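Local coordinates for unknown protein (Arabidopsis thaliana, PDB 2GM3), which binds AMP and belongs to the universal stress protein A family, its cellular role remaining undefined, at residues 49-54 with 114-119; 7-12 with 123-128. All coordinates share one frame; numbering follows the deposited sequence.

Interaction 1: 49-54 with 114-119; sequences LLLHVQ and DVICQE. With AMP (adenosine monophosphate), chain G.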
# COMPACT_ATOMS: atom_id res chain seq x y z
N LEU A 49 5.71 -10.79 7.25
CA LEU A 49 6.98 -11.28 6.73
C LEU A 49 7.97 -10.10 6.76
O LEU A 49 7.81 -9.16 6.03
CB LEU A 49 6.81 -11.86 5.32
CG LEU A 49 5.74 -12.93 5.19
CD1 LEU A 49 5.46 -13.20 3.76
CD2 LEU A 49 6.16 -14.22 5.87
N LEU A 50 8.93 -10.14 7.67
CA LEU A 50 9.83 -9.02 7.88
C LEU A 50 11.10 -9.23 7.11
O LEU A 50 11.82 -10.19 7.35
CB LEU A 50 10.15 -8.89 9.36
CG LEU A 50 9.01 -8.55 10.31
CD1 LEU A 50 9.35 -9.04 11.66
CD2 LEU A 50 8.78 -6.97 10.31
N LEU A 51 11.36 -8.35 6.16
CA LEU A 51 12.57 -8.46 5.39
C LEU A 51 13.49 -7.25 5.61
O LEU A 51 13.07 -6.09 5.46
CB LEU A 51 12.24 -8.63 3.92
CG LEU A 51 13.40 -8.39 2.95
CD1 LEU A 51 14.41 -9.53 2.93
CD2 LEU A 51 12.81 -8.18 1.56
N HIS A 52 14.75 -7.54 5.94
CA HIS A 52 15.80 -6.53 5.97
C HIS A 52 16.78 -6.79 4.87
O HIS A 52 17.29 -7.90 4.73
CB HIS A 52 16.55 -6.54 7.30
CG HIS A 52 17.70 -5.59 7.32
ND1 HIS A 52 17.53 -4.22 7.30
CD2 HIS A 52 19.04 -5.81 7.35
CE1 HIS A 52 18.72 -3.63 7.33
NE2 HIS A 52 19.65 -4.57 7.38
N VAL A 53 17.07 -5.77 4.08
CA VAL A 53 18.12 -5.94 3.10
C VAL A 53 19.41 -5.33 3.61
O VAL A 53 19.47 -4.17 3.97
CB VAL A 53 17.72 -5.42 1.72
CG1 VAL A 53 18.76 -5.78 0.65
CG2 VAL A 53 16.41 -6.04 1.34
N GLN A 54 20.45 -6.14 3.67
CA GLN A 54 21.75 -5.72 4.18
C GLN A 54 22.72 -5.37 3.03
O GLN A 54 22.79 -6.07 2.01
CB GLN A 54 22.30 -6.86 5.03
CG GLN A 54 23.50 -6.58 5.85
CD GLN A 54 24.36 -7.83 6.03
OE1 GLN A 54 23.85 -8.94 6.27
NE2 GLN A 54 25.68 -7.66 5.90
N ASP A 114 16.09 -3.56 -5.28
CA ASP A 114 16.14 -4.72 -6.15
C ASP A 114 15.76 -5.99 -5.38
O ASP A 114 14.95 -6.81 -5.85
CB ASP A 114 17.56 -4.90 -6.76
CG ASP A 114 17.84 -3.98 -7.96
OD1 ASP A 114 16.86 -3.47 -8.58
OD2 ASP A 114 19.03 -3.79 -8.32
N VAL A 115 16.34 -6.15 -4.20
CA VAL A 115 16.16 -7.35 -3.39
C VAL A 115 14.74 -7.46 -2.88
O VAL A 115 14.14 -8.54 -2.92
CB VAL A 115 17.17 -7.44 -2.20
CG1 VAL A 115 16.76 -8.51 -1.25
CG2 VAL A 115 18.55 -7.74 -2.73
N ILE A 116 14.19 -6.35 -2.40
CA ILE A 116 12.79 -6.33 -1.96
C ILE A 116 11.90 -6.86 -3.07
O ILE A 116 11.05 -7.72 -2.81
CB ILE A 116 12.30 -4.91 -1.59
CG1 ILE A 116 13.06 -4.38 -0.38
CG2 ILE A 116 10.76 -4.90 -1.36
CD1 ILE A 116 12.72 -2.95 -0.06
N CYS A 117 12.12 -6.38 -4.29
CA CYS A 117 11.37 -6.84 -5.44
C CYS A 117 11.63 -8.30 -5.79
O CYS A 117 10.71 -9.01 -6.18
CB CYS A 117 11.60 -5.94 -6.67
SG CYS A 117 10.80 -4.34 -6.47
N GLN A 118 12.87 -8.74 -5.67
CA GLN A 118 13.17 -10.15 -5.92
C GLN A 118 12.47 -11.01 -4.87
O GLN A 118 11.92 -12.07 -5.17
CB GLN A 118 14.67 -10.43 -5.86
CG GLN A 118 15.48 -9.87 -7.02
CD GLN A 118 16.98 -10.11 -6.79
OE1 GLN A 118 17.57 -9.59 -5.84
NE2 GLN A 118 17.59 -10.94 -7.63
N GLU A 119 12.43 -10.51 -3.65
CA GLU A 119 11.83 -11.25 -2.55
C GLU A 119 10.32 -11.33 -2.69
O GLU A 119 9.72 -12.40 -2.44
CB GLU A 119 12.29 -10.70 -1.21
CG GLU A 119 13.77 -11.01 -0.92
CD GLU A 119 13.97 -12.46 -0.50
OE1 GLU A 119 14.45 -13.29 -1.33
OE2 GLU A 119 13.62 -12.80 0.65
P AMP G . 12.40 5.62 0.93
O1P AMP G . 13.75 5.25 0.69
O2P AMP G . 12.23 6.73 1.90
O3P AMP G . 11.53 5.78 -0.21
O5' AMP G . 11.69 4.41 1.69
C5' AMP G . 12.12 4.02 2.97
C4' AMP G . 11.60 2.63 3.18
O4' AMP G . 12.25 1.66 2.29
C3' AMP G . 11.85 2.11 4.57
O3' AMP G . 10.79 2.62 5.43
C2' AMP G . 11.71 0.61 4.35
O2' AMP G . 10.33 0.27 4.38
C1' AMP G . 12.28 0.41 2.95
N9 AMP G . 13.73 0.15 3.06
C8 AMP G . 14.75 1.03 2.93
N7 AMP G . 15.91 0.39 3.11
C5 AMP G . 15.64 -0.90 3.32
C6 AMP G . 16.40 -2.05 3.55
N6 AMP G . 17.72 -2.04 3.61
N1 AMP G . 15.77 -3.21 3.72
C2 AMP G . 14.46 -3.31 3.70
N3 AMP G . 13.69 -2.26 3.48
C4 AMP G . 14.25 -1.05 3.29
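Val-53 and Val-115 make the tightest apolar contact between strand 49-54 and helix 114-119, with Val-53 CG2 lying 3.6 Å from Val-115 CG1. The same Val-53 methyl also reaches CG1 of Ile-116, and both of its branches meet Val-115, whose CB sits against Val-53 CG1. One turn along the helix from Val-115, Glu-119 meets Leu-51, whose CD2 lies 3.8 Å from Glu-119 CB and also packs on Ile-116 CA. Glu-119 meets Leu-51 mainly with CB and CG; the chain bends at chi2 (-76°), and OE2 makes a salt bridge to Arg-122 and accepts a hydrogen bond from Trp-106 NE1. Cutting Leu-51 back to an alanine is likely to open a gap between strand and helix, with the CB and CG of Glu-119 losing the methyl that covers them. This is a helix packed on one face of the parallel sheet of the universal stress protein fold, the N-to-C directions of the two segments 142° apart. The polar work goes to AMP. Val-53 N donates to adenine N1 at 2.9 Å, and adenine N6 donates to Val-53 O at 2.8 Å, two nearly straight bonds by which the strand backbone reads the Watson-Crick edge of the base. Ile-116 CD1 comes up to adenine N3 at 3.7 Å.

Interaction 2: 7-12 with 123-128; sequences KVMVAV and VRPDFL. With AMP (adenosine monophosphate), chain G.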
# COMPACT_ATOMS: atom_id res chain seq x y z
N LYS A 7 -0.62 -12.52 3.86
CA LYS A 7 0.84 -12.35 4.08
C LYS A 7 1.24 -10.94 3.78
O LYS A 7 1.16 -10.47 2.65
CB LYS A 7 1.69 -13.34 3.26
CG LYS A 7 1.34 -14.84 3.44
CD LYS A 7 1.97 -15.65 2.31
CE LYS A 7 1.02 -16.75 1.80
NZ LYS A 7 1.12 -16.95 0.30
N VAL A 8 1.68 -10.25 4.81
CA VAL A 8 2.10 -8.88 4.71
C VAL A 8 3.62 -8.83 4.80
O VAL A 8 4.18 -9.05 5.89
CB VAL A 8 1.49 -8.09 5.86
CG1 VAL A 8 1.78 -6.59 5.69
CG2 VAL A 8 0.01 -8.36 5.95
N MSE A 9 4.29 -8.51 3.69
CA MSE A 9 5.74 -8.31 3.71
C MSE A 9 6.06 -6.89 4.13
O MSE A 9 5.49 -5.95 3.57
CB MSE A 9 6.36 -8.57 2.35
CG MSE A 9 7.89 -8.59 2.44
SE MSE A 9 8.72 -9.32 0.87
CE MSE A 9 9.60 -7.83 0.40
N VAL A 10 6.93 -6.73 5.12
CA VAL A 10 7.25 -5.40 5.68
C VAL A 10 8.74 -5.22 5.56
O VAL A 10 9.49 -5.98 6.12
CB VAL A 10 6.83 -5.27 7.14
CG1 VAL A 10 7.19 -3.91 7.66
CG2 VAL A 10 5.33 -5.51 7.32
N ALA A 11 9.16 -4.22 4.79
CA ALA A 11 10.54 -3.99 4.50
C ALA A 11 11.06 -3.07 5.61
O ALA A 11 10.59 -1.94 5.75
CB ALA A 11 10.66 -3.33 3.14
N VAL A 12 12.03 -3.56 6.38
CA VAL A 12 12.52 -2.82 7.55
C VAL A 12 14.01 -2.53 7.43
O VAL A 12 14.80 -3.35 6.92
CB VAL A 12 12.22 -3.55 8.89
CG1 VAL A 12 10.69 -3.81 9.06
CG2 VAL A 12 12.96 -4.85 9.00
N VAL A 123 8.70 -14.96 -2.50
CA VAL A 123 7.91 -15.28 -1.32
C VAL A 123 6.44 -15.17 -1.64
O VAL A 123 5.62 -15.86 -1.06
CB VAL A 123 8.29 -14.32 -0.18
CG1 VAL A 123 7.31 -14.39 0.98
CG2 VAL A 123 9.70 -14.60 0.29
N ARG A 124 6.13 -14.29 -2.58
CA ARG A 124 4.76 -14.02 -2.99
C ARG A 124 3.84 -13.64 -1.86
O ARG A 124 2.87 -14.32 -1.60
CB ARG A 124 4.21 -15.16 -3.88
CG ARG A 124 4.39 -14.80 -5.36
CD ARG A 124 4.46 -15.96 -6.28
NE ARG A 124 4.92 -17.15 -5.56
CZ ARG A 124 4.83 -18.39 -6.03
NH1 ARG A 124 4.32 -18.65 -7.23
NH2 ARG A 124 5.25 -19.38 -5.28
N PRO A 125 4.14 -12.52 -1.19
CA PRO A 125 3.26 -12.01 -0.12
C PRO A 125 2.03 -11.37 -0.77
O PRO A 125 2.04 -11.06 -1.96
CB PRO A 125 4.13 -10.96 0.57
CG PRO A 125 5.03 -10.47 -0.53
CD PRO A 125 5.29 -11.63 -1.43
N ASP A 126 0.96 -11.22 -0.01
CA ASP A 126 -0.22 -10.67 -0.59
C ASP A 126 0.02 -9.18 -0.85
O ASP A 126 -0.41 -8.67 -1.87
CB ASP A 126 -1.40 -10.90 0.31
CG ASP A 126 -1.74 -12.37 0.44
OD1 ASP A 126 -2.12 -13.01 -0.56
OD2 ASP A 126 -1.62 -12.90 1.56
N PHE A 127 0.72 -8.51 0.06
CA PHE A 127 1.21 -7.19 -0.18
C PHE A 127 2.50 -6.83 0.51
O PHE A 127 2.93 -7.50 1.45
CB PHE A 127 0.13 -6.13 0.04
CG PHE A 127 -0.31 -5.93 1.47
CD1 PHE A 127 0.03 -4.77 2.15
CD2 PHE A 127 -1.16 -6.84 2.10
CE1 PHE A 127 -0.42 -4.54 3.46
CE2 PHE A 127 -1.60 -6.64 3.38
CZ PHE A 127 -1.24 -5.48 4.07
N LEU A 128 3.10 -5.73 0.05
CA LEU A 128 4.35 -5.19 0.57
C LEU A 128 4.07 -3.86 1.28
O LEU A 128 3.43 -2.97 0.71
CB LEU A 128 5.30 -4.96 -0.62
CG LEU A 128 6.62 -4.23 -0.42
CD1 LEU A 128 7.46 -4.94 0.66
CD2 LEU A 128 7.39 -4.12 -1.69
P AMP G . 12.40 5.62 0.93
O1P AMP G . 13.75 5.25 0.69
O2P AMP G . 12.23 6.73 1.90
O3P AMP G . 11.53 5.78 -0.21
O5' AMP G . 11.69 4.41 1.69
C5' AMP G . 12.12 4.02 2.97
C4' AMP G . 11.60 2.63 3.18
O4' AMP G . 12.25 1.66 2.29
C3' AMP G . 11.85 2.11 4.57
O3' AMP G . 10.79 2.62 5.43
C2' AMP G . 11.71 0.61 4.35
O2' AMP G . 10.33 0.27 4.38
C1' AMP G . 12.28 0.41 2.95
N9 AMP G . 13.73 0.15 3.06
C8 AMP G . 14.75 1.03 2.93
N7 AMP G . 15.91 0.39 3.11
C5 AMP G . 15.64 -0.90 3.32
C6 AMP G . 16.40 -2.05 3.55
N6 AMP G . 17.72 -2.04 3.61
N1 AMP G . 15.77 -3.21 3.72
C2 AMP G . 14.46 -3.31 3.70
N3 AMP G . 13.69 -2.26 3.48
C4 AMP G . 14.25 -1.05 3.29
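The carbonyl oxygen of Lys-7 takes two backbone donors at once: Asp-126 N at 2.8 Å, in the carbonyl plane on a lone pair, and the longer, straighter Phe-127 N at 3.3 Å. Asp-126 also answers with its side chain, its OD2 accepting from Lys-7 N through the anti lone pair, so main chain and carboxylate together fasten strand 6-11 near its beginning. Farther along, Met-9 N donates to Phe-127 O at 2.8 Å, and Leu-128 CA approaches Met-9 O in a CA-H...O contact. These bonds set the central strand, 6-11, beside its neighbour 127-132 in the five-stranded parallel sheet, Val-8 bridging to Phe-127 and Met-9 to Leu-128. On the Val-8 face, Val-8 CG1 sits over the Phe-127 ring in a CH-pi contact, 4.0 Å from CG1 to the ring centroid. The ring gets there with CG between its backbone N and carbonyl carbon (chi1 69°), and Trp-33 of the second subunit meets it with planes at about 85°. On the other face, selenomethionine Met-9 crosses Pro-125, CB to CG 3.7 Å, and brings its CE methyl to Leu-128 CD1. Toward the nucleotide, Ala-11 O accepts a 2.6 Å hydrogen bond from AMP O2'.

In the fold
The two contacts have centres about 9 Å apart and share one parallel sheet, in which strands 46-54 and 6-11 are neighbours and 6-11 lies next to 127-132. In sequence both segments of interaction 1 fall between the two segments of interaction 2, and helix 112-123 passes through a short turn into strand 127-132. Backbone pairing between Leu-49 and both Val-8 and Val-10 ties the two together, while on the face that carries helix 112-123 Leu-51 packs on Met-9 and Ile-116 on Leu-128. AMP joins them at the C-terminal ends of strands 46-54 and 6-11: interaction 1 hydrogen-bonds the base, interaction 2 hydrogen-bonds the ribose and also touches the base, while Ser-147, Ser-26, Arg-133 and Gly-131 give further hydrogen bonds.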